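PDB 3ECC: DNA replication protein DnaC, which probably binds ATP through a P-loop NTPase domain of the AAA type and serves as a helicase loader in bacterial replication initiation. Local coordinates for residues I68-L82 against F94-D108. Sequence-based numbering, arbitrary orientation.
Sequences IRGYFFDTKDLIFRL and FLKTVLNSPVLVLDD. With BEF (beryllium trifluoride ion), chain D.
Strands 71-74 and 104-107 run parallel, their axes 5.0 Å apart and 18° askew, and alternating amides and carbonyls tie them together from Y71 N on V103 O to D107 N on F73 O. T75, the first residue of the following helix, continues the pattern and grips D107 O twice: its N donates in the carbonyl plane, while OG1, 2.6 Å from D107 O, donates from well above that plane. V103 O is likewise shared, by Y71 N and S101 OG from opposite faces of its plane.

F73 fills the angle between the sheet and helix 94-99. L78 CD1 sits over the centre of one face of its ring, with L104 CD1 at the edge. The F94 ring, extended from its helix (chi1 179°), comes from the opposite direction; F73 CZ and F94 CZ meet at 3.7 Å with the planes nearly perpendicular. R81 meets both rings: F73 CE1 lies 3.6 Å above its guanidinium plane, and NH1 approaches F94 obliquely. L82 CD2 touches the F94 edge, 3.5 Å from F94 CD2. Nearer the sheet, L78 CD2 meets L106 CD2.

F72 and V105 occupy the other face. F72 CZ packs 3.6 Å from D107 CB, ring and carboxylate planes 43° apart. D107 OD2 is hydrogen-bonded to T139 OG1 and to OG1 of T52, a residue of the ADP and magnesium sites. D107-D108 is consistent with a Walker B motif: D107 has been seen as a magnesium ligand, though not in this model, and D108 OD1 lies 3.2 Å from F2 of beryllium trifluoride, its OD2 bonded to S111.

The connection is a parallel beta-alpha-beta crossover through helices 75-86 and 93-99, on the face carrying F73, L104 and L106. Strand 71-74 is outermost; strand 104-107 bonds onward to 136-141, while helix 51-65 packs against F72 and V103 on the other face.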
ATOM      1  N   ILE A  68      -2.761 -16.571   4.708  1.00 61.11           N
ATOM      2  CA  ILE A  68      -2.776 -16.063   3.338  1.00 60.79           C
ATOM      3  C   ILE A  68      -1.457 -15.350   3.037  1.00 60.55           C
ATOM      4  O   ILE A  68      -1.129 -14.341   3.664  1.00 60.43           O
ATOM      5  CB  ILE A  68      -3.981 -15.118   3.104  1.00 60.88           C
ATOM      6  CG1 ILE A  68      -5.282 -15.925   3.079  1.00 60.71           C
ATOM      7  CG2 ILE A  68      -3.816 -14.330   1.808  1.00 60.57           C
ATOM      8  CD1 ILE A  68      -6.487 -15.165   3.596  1.00 60.72           C
ATOM      9  N   ARG A  69      -0.692 -15.914   2.104  1.00 60.32           N
ATOM     10  CA  ARG A  69       0.612 -15.380   1.715  1.00 60.23           C
ATOM     11  C   ARG A  69       0.470 -14.260   0.684  1.00 59.60           C
ATOM     12  O   ARG A  69      -0.060 -14.479  -0.411  1.00 59.77           O
ATOM     13  CB  ARG A  69       1.490 -16.492   1.131  1.00 60.44           C
ATOM     14  CG  ARG A  69       2.216 -17.323   2.163  1.00 62.41           C
ATOM     15  CD  ARG A  69       3.226 -18.251   1.501  1.00 65.77           C
ATOM     16  NE  ARG A  69       4.343 -18.572   2.390  1.00 68.06           N
ATOM     17  CZ  ARG A  69       5.592 -18.785   1.976  1.00 68.87           C
ATOM     18  NH1 ARG A  69       5.892 -18.699   0.685  1.00 68.74           N
ATOM     19  NH2 ARG A  69       6.547 -19.067   2.855  1.00 69.72           N
ATOM     20  N   GLY A  70       0.946 -13.067   1.037  1.00 58.64           N
ATOM     21  CA  GLY A  70       0.950 -11.933   0.115  1.00 57.66           C
ATOM     22  C   GLY A  70       2.357 -11.518  -0.279  1.00 57.08           C
ATOM     23  O   GLY A  70       3.316 -12.271  -0.069  1.00 57.47           O
ATOM     24  N   TYR A  71       2.491 -10.314  -0.833  1.00 56.07           N
ATOM     25  CA  TYR A  71       3.793  -9.812  -1.284  1.00 54.95           C
ATOM     26  C   TYR A  71       4.005  -8.353  -0.877  1.00 53.82           C
ATOM     27  O   TYR A  71       3.056  -7.570  -0.842  1.00 53.41           O
ATOM     28  CB  TYR A  71       3.930  -9.955  -2.806  1.00 55.27           C
ATOM     29  CG  TYR A  71       3.924 -11.383  -3.326  1.00 56.29           C
ATOM     30  CD1 TYR A  71       5.114 -12.061  -3.584  1.00 57.02           C
ATOM     31  CD2 TYR A  71       2.725 -12.045  -3.583  1.00 57.39           C
ATOM     32  CE1 TYR A  71       5.109 -13.362  -4.069  1.00 57.66           C
ATOM     33  CE2 TYR A  71       2.709 -13.346  -4.064  1.00 58.02           C
ATOM     34  CZ  TYR A  71       3.901 -13.998  -4.306  1.00 58.17           C
ATOM     35  OH  TYR A  71       3.878 -15.288  -4.784  1.00 58.68           O
ATOM     36  N   PHE A  72       5.254  -8.007  -0.557  1.00 52.58           N
ATOM     37  CA  PHE A  72       5.645  -6.622  -0.285  1.00 51.16           C
ATOM     38  C   PHE A  72       6.564  -6.106  -1.383  1.00 50.75           C
ATOM     39  O   PHE A  72       7.642  -6.653  -1.617  1.00 50.54           O
ATOM     40  CB  PHE A  72       6.351  -6.497   1.074  1.00 50.76           C
ATOM     41  CG  PHE A  72       6.900  -5.119   1.350  1.00 49.53           C
ATOM     42  CD1 PHE A  72       6.165  -4.193   2.068  1.00 48.60           C
ATOM     43  CD2 PHE A  72       8.152  -4.748   0.880  1.00 48.96           C
ATOM     44  CE1 PHE A  72       6.670  -2.921   2.307  1.00 48.17           C
ATOM     45  CE2 PHE A  72       8.656  -3.476   1.119  1.00 47.97           C
ATOM     46  CZ  PHE A  72       7.915  -2.568   1.831  1.00 47.60           C
ATOM     47  N   PHE A  73       6.138  -5.044  -2.054  1.00 50.26           N
ATOM     48  CA  PHE A  73       6.970  -4.418  -3.077  1.00 49.53           C
ATOM     49  C   PHE A  73       7.179  -2.955  -2.784  1.00 49.11           C
ATOM     50  O   PHE A  73       6.281  -2.290  -2.289  1.00 49.22           O
ATOM     51  CB  PHE A  73       6.344  -4.586  -4.465  1.00 49.37           C
ATOM     52  CG  PHE A  73       6.480  -5.973  -5.027  1.00 48.75           C
ATOM     53  CD1 PHE A  73       7.693  -6.416  -5.533  1.00 47.78           C
ATOM     54  CD2 PHE A  73       5.400  -6.839  -5.043  1.00 47.82           C
ATOM     55  CE1 PHE A  73       7.824  -7.691  -6.043  1.00 46.94           C
ATOM     56  CE2 PHE A  73       5.528  -8.118  -5.556  1.00 46.89           C
ATOM     57  CZ  PHE A  73       6.742  -8.542  -6.053  1.00 46.55           C
ATOM     58  N   ASP A  74       8.380  -2.464  -3.055  1.00 48.87           N
ATOM     59  CA  ASP A  74       8.570  -1.042  -3.238  1.00 48.75           C
ATOM     60  C   ASP A  74       7.998  -0.755  -4.610  1.00 48.95           C
ATOM     61  O   ASP A  74       8.217  -1.518  -5.552  1.00 48.55           O
ATOM     62  CB  ASP A  74      10.054  -0.662  -3.191  1.00 48.62           C
ATOM     63  CG  ASP A  74      10.295   0.816  -3.484  1.00 48.05           C
ATOM     64  OD1 ASP A  74      10.081   1.655  -2.584  1.00 48.88           O
ATOM     65  OD2 ASP A  74      10.699   1.137  -4.615  1.00 45.84           O
ATOM     66  N   THR A  75       7.243   0.327  -4.712  1.00 49.35           N
ATOM     67  CA  THR A  75       6.505   0.618  -5.923  1.00 49.98           C
ATOM     68  C   THR A  75       7.428   0.886  -7.106  1.00 50.45           C
ATOM     69  O   THR A  75       7.195   0.391  -8.215  1.00 50.42           O
ATOM     70  CB  THR A  75       5.563   1.786  -5.709  1.00 49.78           C
ATOM     71  OG1 THR A  75       4.815   1.559  -4.506  1.00 50.50           O
ATOM     72  CG2 THR A  75       4.609   1.908  -6.874  1.00 49.80           C
ATOM     73  N   LYS A  76       8.487   1.645  -6.865  1.00 51.19           N
ATOM     74  CA  LYS A  76       9.456   1.919  -7.914  1.00 52.07           C
ATOM     75  C   LYS A  76      10.182   0.639  -8.318  1.00 52.31           C
ATOM     76  O   LYS A  76      10.378   0.379  -9.504  1.00 52.56           O
ATOM     77  CB  LYS A  76      10.447   2.984  -7.461  1.00 52.10           C
ATOM     78  CG  LYS A  76      10.723   4.015  -8.508  1.00 53.26           C
ATOM     79  CD  LYS A  76      11.141   5.324  -7.873  1.00 54.78           C
ATOM     80  CE  LYS A  76      11.272   6.402  -8.930  1.00 56.34           C
ATOM     81  NZ  LYS A  76      11.231   7.782  -8.346  1.00 58.34           N
ATOM     82  N   ASP A  77      10.543  -0.171  -7.324  1.00 52.54           N
ATOM     83  CA  ASP A  77      11.189  -1.461  -7.557  1.00 52.79           C
ATOM     84  C   ASP A  77      10.293  -2.410  -8.332  1.00 53.06           C
ATOM     85  O   ASP A  77      10.770  -3.121  -9.208  1.00 53.22           O
ATOM     86  CB  ASP A  77      11.626  -2.107  -6.231  1.00 52.79           C
ATOM     87  CG  ASP A  77      12.230  -3.482  -6.424  1.00 52.23           C
ATOM     88  OD1 ASP A  77      13.205  -3.596  -7.187  1.00 52.78           O
ATOM     89  OD2 ASP A  77      11.719  -4.448  -5.828  1.00 52.07           O
ATOM     90  N   LEU A  78       8.997  -2.414  -8.017  1.00 53.57           N
ATOM     91  CA  LEU A  78       8.037  -3.260  -8.737  1.00 54.44           C
ATOM     92  C   LEU A  78       7.878  -2.822 -10.184  1.00 55.23           C
ATOM     93  O   LEU A  78       7.838  -3.649 -11.087  1.00 55.18           O
ATOM     94  CB  LEU A  78       6.668  -3.283  -8.041  1.00 54.16           C
ATOM     95  CG  LEU A  78       5.560  -4.143  -8.675  1.00 53.84           C
ATOM     96  CD1 LEU A  78       5.902  -5.633  -8.677  1.00 53.30           C
ATOM     97  CD2 LEU A  78       4.238  -3.914  -7.972  1.00 53.37           C
ATOM     98  N   ILE A  79       7.831  -1.509 -10.393  1.00 56.54           N
ATOM     99  CA  ILE A  79       7.657  -0.932 -11.718  1.00 57.81           C
ATOM    100  C   ILE A  79       8.857  -1.174 -12.637  1.00 58.80           C
ATOM    101  O   ILE A  79       8.676  -1.581 -13.779  1.00 58.83           O
ATOM    102  CB  ILE A  79       7.307   0.566 -11.618  1.00 57.65           C
ATOM    103  CG1 ILE A  79       5.827   0.714 -11.277  1.00 57.41           C
ATOM    104  CG2 ILE A  79       7.637   1.308 -12.908  1.00 57.85           C
ATOM    105  CD1 ILE A  79       5.507   2.008 -10.605  1.00 58.37           C
ATOM    106  N   PHE A  80      10.070  -0.956 -12.125  1.00 60.21           N
ATOM    107  CA  PHE A  80      11.301  -1.225 -12.891  1.00 61.65           C
ATOM    108  C   PHE A  80      11.440  -2.703 -13.273  1.00 62.39           C
ATOM    109  O   PHE A  80      11.910  -3.022 -14.367  1.00 62.61           O
ATOM    110  CB  PHE A  80      12.561  -0.767 -12.127  1.00 61.62           C
ATOM    111  CG  PHE A  80      12.804   0.721 -12.175  1.00 62.14           C
ATOM    112  CD1 PHE A  80      12.841   1.401 -13.386  1.00 62.93           C
ATOM    113  CD2 PHE A  80      13.031   1.438 -11.007  1.00 62.34           C
ATOM    114  CE1 PHE A  80      13.068   2.778 -13.426  1.00 62.94           C
ATOM    115  CE2 PHE A  80      13.258   2.809 -11.038  1.00 62.42           C
ATOM    116  CZ  PHE A  80      13.281   3.479 -12.250  1.00 62.69           C
ATOM    117  N   ARG A  81      11.050  -3.592 -12.362  1.00 63.37           N
ATOM    118  CA  ARG A  81      11.060  -5.028 -12.630  1.00 64.60           C
ATOM    119  C   ARG A  81      10.150  -5.344 -13.802  1.00 65.55           C
ATOM    120  O   ARG A  81      10.589  -5.897 -14.812  1.00 65.72           O
ATOM    121  CB  ARG A  81      10.570  -5.808 -11.416  1.00 64.57           C
ATOM    122  CG  ARG A  81      11.623  -6.133 -10.393  1.00 64.91           C
ATOM    123  CD  ARG A  81      11.207  -7.366  -9.631  1.00 66.01           C
ATOM    124  NE  ARG A  81      11.586  -7.307  -8.223  1.00 66.47           N
ATOM    125  CZ  ARG A  81      11.307  -8.261  -7.339  1.00 66.63           C
ATOM    126  NH1 ARG A  81      10.648  -9.348  -7.720  1.00 66.15           N
ATOM    127  NH2 ARG A  81      11.685  -8.128  -6.073  1.00 66.74           N
ATOM    128  N   LEU A  82       8.878  -4.980 -13.659  1.00 66.63           N
ATOM    129  CA  LEU A  82       7.867  -5.256 -14.665  1.00 67.70           C
ATOM    130  C   LEU A  82       8.196  -4.638 -16.014  1.00 68.70           C
ATOM    131  O   LEU A  82       8.159  -5.334 -17.023  1.00 68.94           O
ATOM    132  CB  LEU A  82       6.496  -4.782 -14.198  1.00 67.52           C
ATOM    133  CG  LEU A  82       5.838  -5.618 -13.101  1.00 67.71           C
ATOM    134  CD1 LEU A  82       4.667  -4.859 -12.492  1.00 67.60           C
ATOM    135  CD2 LEU A  82       5.399  -6.987 -13.621  1.00 67.51           C
ATOM    136  N   PHE A  94       5.256 -13.618 -13.673  1.00 70.39           N
ATOM    137  CA  PHE A  94       5.448 -12.680 -12.579  1.00 68.86           C
ATOM    138  C   PHE A  94       4.305 -11.668 -12.480  1.00 68.06           C
ATOM    139  O   PHE A  94       3.842 -11.353 -11.379  1.00 67.88           O
ATOM    140  CB  PHE A  94       6.785 -11.960 -12.720  1.00 68.68           C
ATOM    141  CG  PHE A  94       7.049 -10.959 -11.635  1.00 68.26           C
ATOM    142  CD1 PHE A  94       7.346 -11.374 -10.342  1.00 67.99           C
ATOM    143  CD2 PHE A  94       7.010  -9.600 -11.906  1.00 67.86           C
ATOM    144  CE1 PHE A  94       7.591 -10.446  -9.336  1.00 67.37           C
ATOM    145  CE2 PHE A  94       7.260  -8.668 -10.910  1.00 67.58           C
ATOM    146  CZ  PHE A  94       7.551  -9.091  -9.622  1.00 67.19           C
ATOM    147  N   LEU A  95       3.850 -11.170 -13.628  1.00 66.91           N
ATOM    148  CA  LEU A  95       2.786 -10.176 -13.662  1.00 65.81           C
ATOM    149  C   LEU A  95       1.460 -10.716 -13.112  1.00 65.50           C
ATOM    150  O   LEU A  95       0.746 -10.003 -12.402  1.00 65.55           O
ATOM    151  CB  LEU A  95       2.604  -9.628 -15.076  1.00 65.52           C
ATOM    152  CG  LEU A  95       1.518  -8.572 -15.290  1.00 64.59           C
ATOM    153  CD1 LEU A  95       1.807  -7.302 -14.504  1.00 64.30           C
ATOM    154  CD2 LEU A  95       1.368  -8.264 -16.764  1.00 63.08           C
ATOM    155  N   LYS A  96       1.145 -11.973 -13.429  1.00 64.93           N
ATOM    156  CA  LYS A  96      -0.103 -12.609 -12.961  1.00 64.32           C
ATOM    157  C   LYS A  96      -0.107 -12.848 -11.460  1.00 63.76           C
ATOM    158  O   LYS A  96      -1.138 -12.686 -10.802  1.00 63.67           O
ATOM    159  CB  LYS A  96      -0.352 -13.938 -13.678  1.00 64.57           C
ATOM    160  CG  LYS A  96      -1.304 -13.846 -14.848  1.00 65.30           C
ATOM    161  CD  LYS A  96      -1.161 -15.054 -15.744  1.00 66.09           C
ATOM    162  CE  LYS A  96      -1.392 -14.672 -17.190  1.00 66.41           C
ATOM    163  NZ  LYS A  96      -0.556 -15.514 -18.081  1.00 66.65           N
ATOM    164  N   THR A  97       1.047 -13.244 -10.924  1.00 62.80           N
ATOM    165  CA  THR A  97       1.185 -13.482  -9.495  1.00 62.03           C
ATOM    166  C   THR A  97       1.036 -12.187  -8.715  1.00 61.45           C
ATOM    167  O   THR A  97       0.502 -12.191  -7.602  1.00 61.92           O
ATOM    168  CB  THR A  97       2.539 -14.113  -9.150  1.00 62.12           C
ATOM    169  OG1 THR A  97       3.571 -13.436  -9.878  1.00 62.04           O
ATOM    170  CG2 THR A  97       2.546 -15.600  -9.507  1.00 62.16           C
ATOM    171  N   VAL A  98       1.491 -11.083  -9.308  1.00 60.15           N
ATOM    172  CA  VAL A  98       1.326  -9.761  -8.711  1.00 58.93           C
ATOM    173  C   VAL A  98      -0.127  -9.297  -8.803  1.00 58.16           C
ATOM    174  O   VAL A  98      -0.742  -8.979  -7.786  1.00 58.16           O
ATOM    175  CB  VAL A  98       2.263  -8.707  -9.357  1.00 58.92           C
ATOM    176  CG1 VAL A  98       1.869  -7.300  -8.924  1.00 58.42           C
ATOM    177  CG2 VAL A  98       3.708  -8.989  -8.993  1.00 58.74           C
ATOM    178  N   LEU A  99      -0.679  -9.296 -10.015  1.00 57.07           N
ATOM    179  CA  LEU A  99      -2.060  -8.856 -10.234  1.00 56.02           C
ATOM    180  C   LEU A  99      -3.072  -9.712  -9.475  1.00 55.46           C
ATOM    181  O   LEU A  99      -3.989  -9.187  -8.857  1.00 55.45           O
ATOM    182  CB  LEU A  99      -2.405  -8.853 -11.731  1.00 55.96           C
ATOM    183  CG  LEU A  99      -1.766  -7.813 -12.661  1.00 55.39           C
ATOM    184  CD1 LEU A  99      -2.107  -8.130 -14.111  1.00 54.60           C
ATOM    185  CD2 LEU A  99      -2.177  -6.389 -12.299  1.00 54.51           C
ATOM    186  N   ASN A 100      -2.890 -11.028  -9.512  1.00 54.89           N
ATOM    187  CA  ASN A 100      -3.845 -11.947  -8.895  1.00 54.36           C
ATOM    188  C   ASN A 100      -3.538 -12.285  -7.436  1.00 53.81           C
ATOM    189  O   ASN A 100      -4.186 -13.141  -6.845  1.00 53.80           O
ATOM    190  CB  ASN A 100      -3.988 -13.219  -9.743  1.00 54.18           C
ATOM    191  CG  ASN A 100      -4.782 -12.978 -11.024  1.00 54.25           C
ATOM    192  OD1 ASN A 100      -5.838 -12.342 -11.003  1.00 53.39           O
ATOM    193  ND2 ASN A 100      -4.279 -13.492 -12.145  1.00 54.55           N
ATOM    194  N   SER A 101      -2.563 -11.592  -6.861  1.00 53.11           N
ATOM    195  CA  SER A 101      -2.182 -11.811  -5.474  1.00 52.54           C
ATOM    196  C   SER A 101      -3.301 -11.437  -4.502  1.00 52.11           C
ATOM    197  O   SER A 101      -3.946 -10.398  -4.650  1.00 51.83           O
ATOM    198  CB  SER A 101      -0.924 -11.020  -5.136  1.00 52.63           C
ATOM    199  OG  SER A 101      -0.443 -11.382  -3.854  1.00 53.46           O
ATOM    200  N   PRO A 102      -3.513 -12.284  -3.480  1.00 51.81           N
ATOM    201  CA  PRO A 102      -4.541 -12.061  -2.460  1.00 51.34           C
ATOM    202  C   PRO A 102      -4.278 -10.820  -1.610  1.00 50.94           C
ATOM    203  O   PRO A 102      -5.221 -10.143  -1.202  1.00 50.96           O
ATOM    204  CB  PRO A 102      -4.462 -13.330  -1.598  1.00 51.35           C
ATOM    205  CG  PRO A 102      -3.108 -13.903  -1.873  1.00 51.50           C
ATOM    206  CD  PRO A 102      -2.838 -13.583  -3.305  1.00 51.80           C
ATOM    207  N   VAL A 103      -3.007 -10.539  -1.333  1.00 50.57           N
ATOM    208  CA  VAL A 103      -2.622  -9.326  -0.613  1.00 50.25           C
ATOM    209  C   VAL A 103      -1.393  -8.727  -1.277  1.00 49.71           C
ATOM    210  O   VAL A 103      -0.413  -9.425  -1.517  1.00 49.70           O
ATOM    211  CB  VAL A 103      -2.292  -9.610   0.871  1.00 50.39           C
ATOM    212  CG1 VAL A 103      -1.766  -8.357   1.550  1.00 51.08           C
ATOM    213  CG2 VAL A 103      -3.509 -10.114   1.605  1.00 50.68           C
ATOM    214  N   LEU A 104      -1.454  -7.438  -1.587  1.00 49.20           N
ATOM    215  CA  LEU A 104      -0.328  -6.753  -2.196  1.00 48.73           C
ATOM    216  C   LEU A 104      -0.045  -5.444  -1.476  1.00 48.65           C
ATOM    217  O   LEU A 104      -0.960  -4.676  -1.174  1.00 48.45           O
ATOM    218  CB  LEU A 104      -0.579  -6.499  -3.688  1.00 48.70           C
ATOM    219  CG  LEU A 104       0.573  -5.906  -4.519  1.00 48.49           C
ATOM    220  CD1 LEU A 104       1.685  -6.926  -4.772  1.00 48.08           C
ATOM    221  CD2 LEU A 104       0.051  -5.359  -5.835  1.00 47.37           C
ATOM    222  N   VAL A 105       1.233  -5.210  -1.185  1.00 48.38           N
ATOM    223  CA  VAL A 105       1.667  -3.953  -0.613  1.00 47.99           C
ATOM    224  C   VAL A 105       2.388  -3.152  -1.681  1.00 47.96           C
ATOM    225  O   VAL A 105       3.406  -3.596  -2.217  1.00 48.05           O
ATOM    226  CB  VAL A 105       2.620  -4.163   0.586  1.00 48.07           C
ATOM    227  CG1 VAL A 105       2.840  -2.843   1.330  1.00 47.39           C
ATOM    228  CG2 VAL A 105       2.082  -5.226   1.522  1.00 47.89           C
ATOM    229  N   LEU A 106       1.841  -1.986  -2.007  1.00 47.79           N
ATOM    230  CA  LEU A 106       2.550  -1.008  -2.824  1.00 47.95           C
ATOM    231  C   LEU A 106       3.124   0.080  -1.921  1.00 48.48           C
ATOM    232  O   LEU A 106       2.397   0.966  -1.464  1.00 48.39           O
ATOM    233  CB  LEU A 106       1.620  -0.391  -3.874  1.00 47.63           C
ATOM    234  CG  LEU A 106       0.946  -1.313  -4.894  1.00 46.56           C
ATOM    235  CD1 LEU A 106       0.094  -0.505  -5.847  1.00 44.92           C
ATOM    236  CD2 LEU A 106       1.968  -2.132  -5.658  1.00 46.00           C
ATOM    237  N   ASP A 107       4.423  -0.007  -1.647  1.00 49.30           N
ATOM    238  CA  ASP A 107       5.068   0.865  -0.671  1.00 50.41           C
ATOM    239  C   ASP A 107       5.688   2.072  -1.360  1.00 51.45           C
ATOM    240  O   ASP A 107       6.328   1.933  -2.409  1.00 51.55           O
ATOM    241  CB  ASP A 107       6.135   0.091   0.114  1.00 50.25           C
ATOM    242  CG  ASP A 107       6.551   0.796   1.397  1.00 50.26           C
ATOM    243  OD1 ASP A 107       7.728   1.199   1.497  1.00 49.80           O
ATOM    244  OD2 ASP A 107       5.704   0.947   2.310  1.00 49.73           O
ATOM    245  N   ASP A 108       5.511   3.248  -0.755  1.00 52.67           N
ATOM    246  CA  ASP A 108       5.942   4.524  -1.340  1.00 54.31           C
ATOM    247  C   ASP A 108       5.329   4.763  -2.718  1.00 55.23           C
ATOM    248  O   ASP A 108       6.028   5.106  -3.672  1.00 54.97           O
ATOM    249  CB  ASP A 108       7.470   4.632  -1.387  1.00 54.43           C
ATOM    250  CG  ASP A 108       8.014   5.679  -0.423  1.00 55.80           C
ATOM    251  OD1 ASP A 108       8.972   5.376   0.334  1.00 57.29           O
ATOM    252  OD2 ASP A 108       7.483   6.813  -0.425  1.00 57.37           O
TER
HETATM  253 BE   BEF D1554       8.667   6.737   4.055  1.00 51.11          BE
HETATM  254  F1  BEF D1554       7.300   7.750   4.508  1.00 51.68           F
HETATM  255  F2  BEF D1554       8.401   5.076   3.500  1.00 52.67           F
HETATM  256  F3  BEF D1554      10.262   7.245   4.606  1.00 50.29           F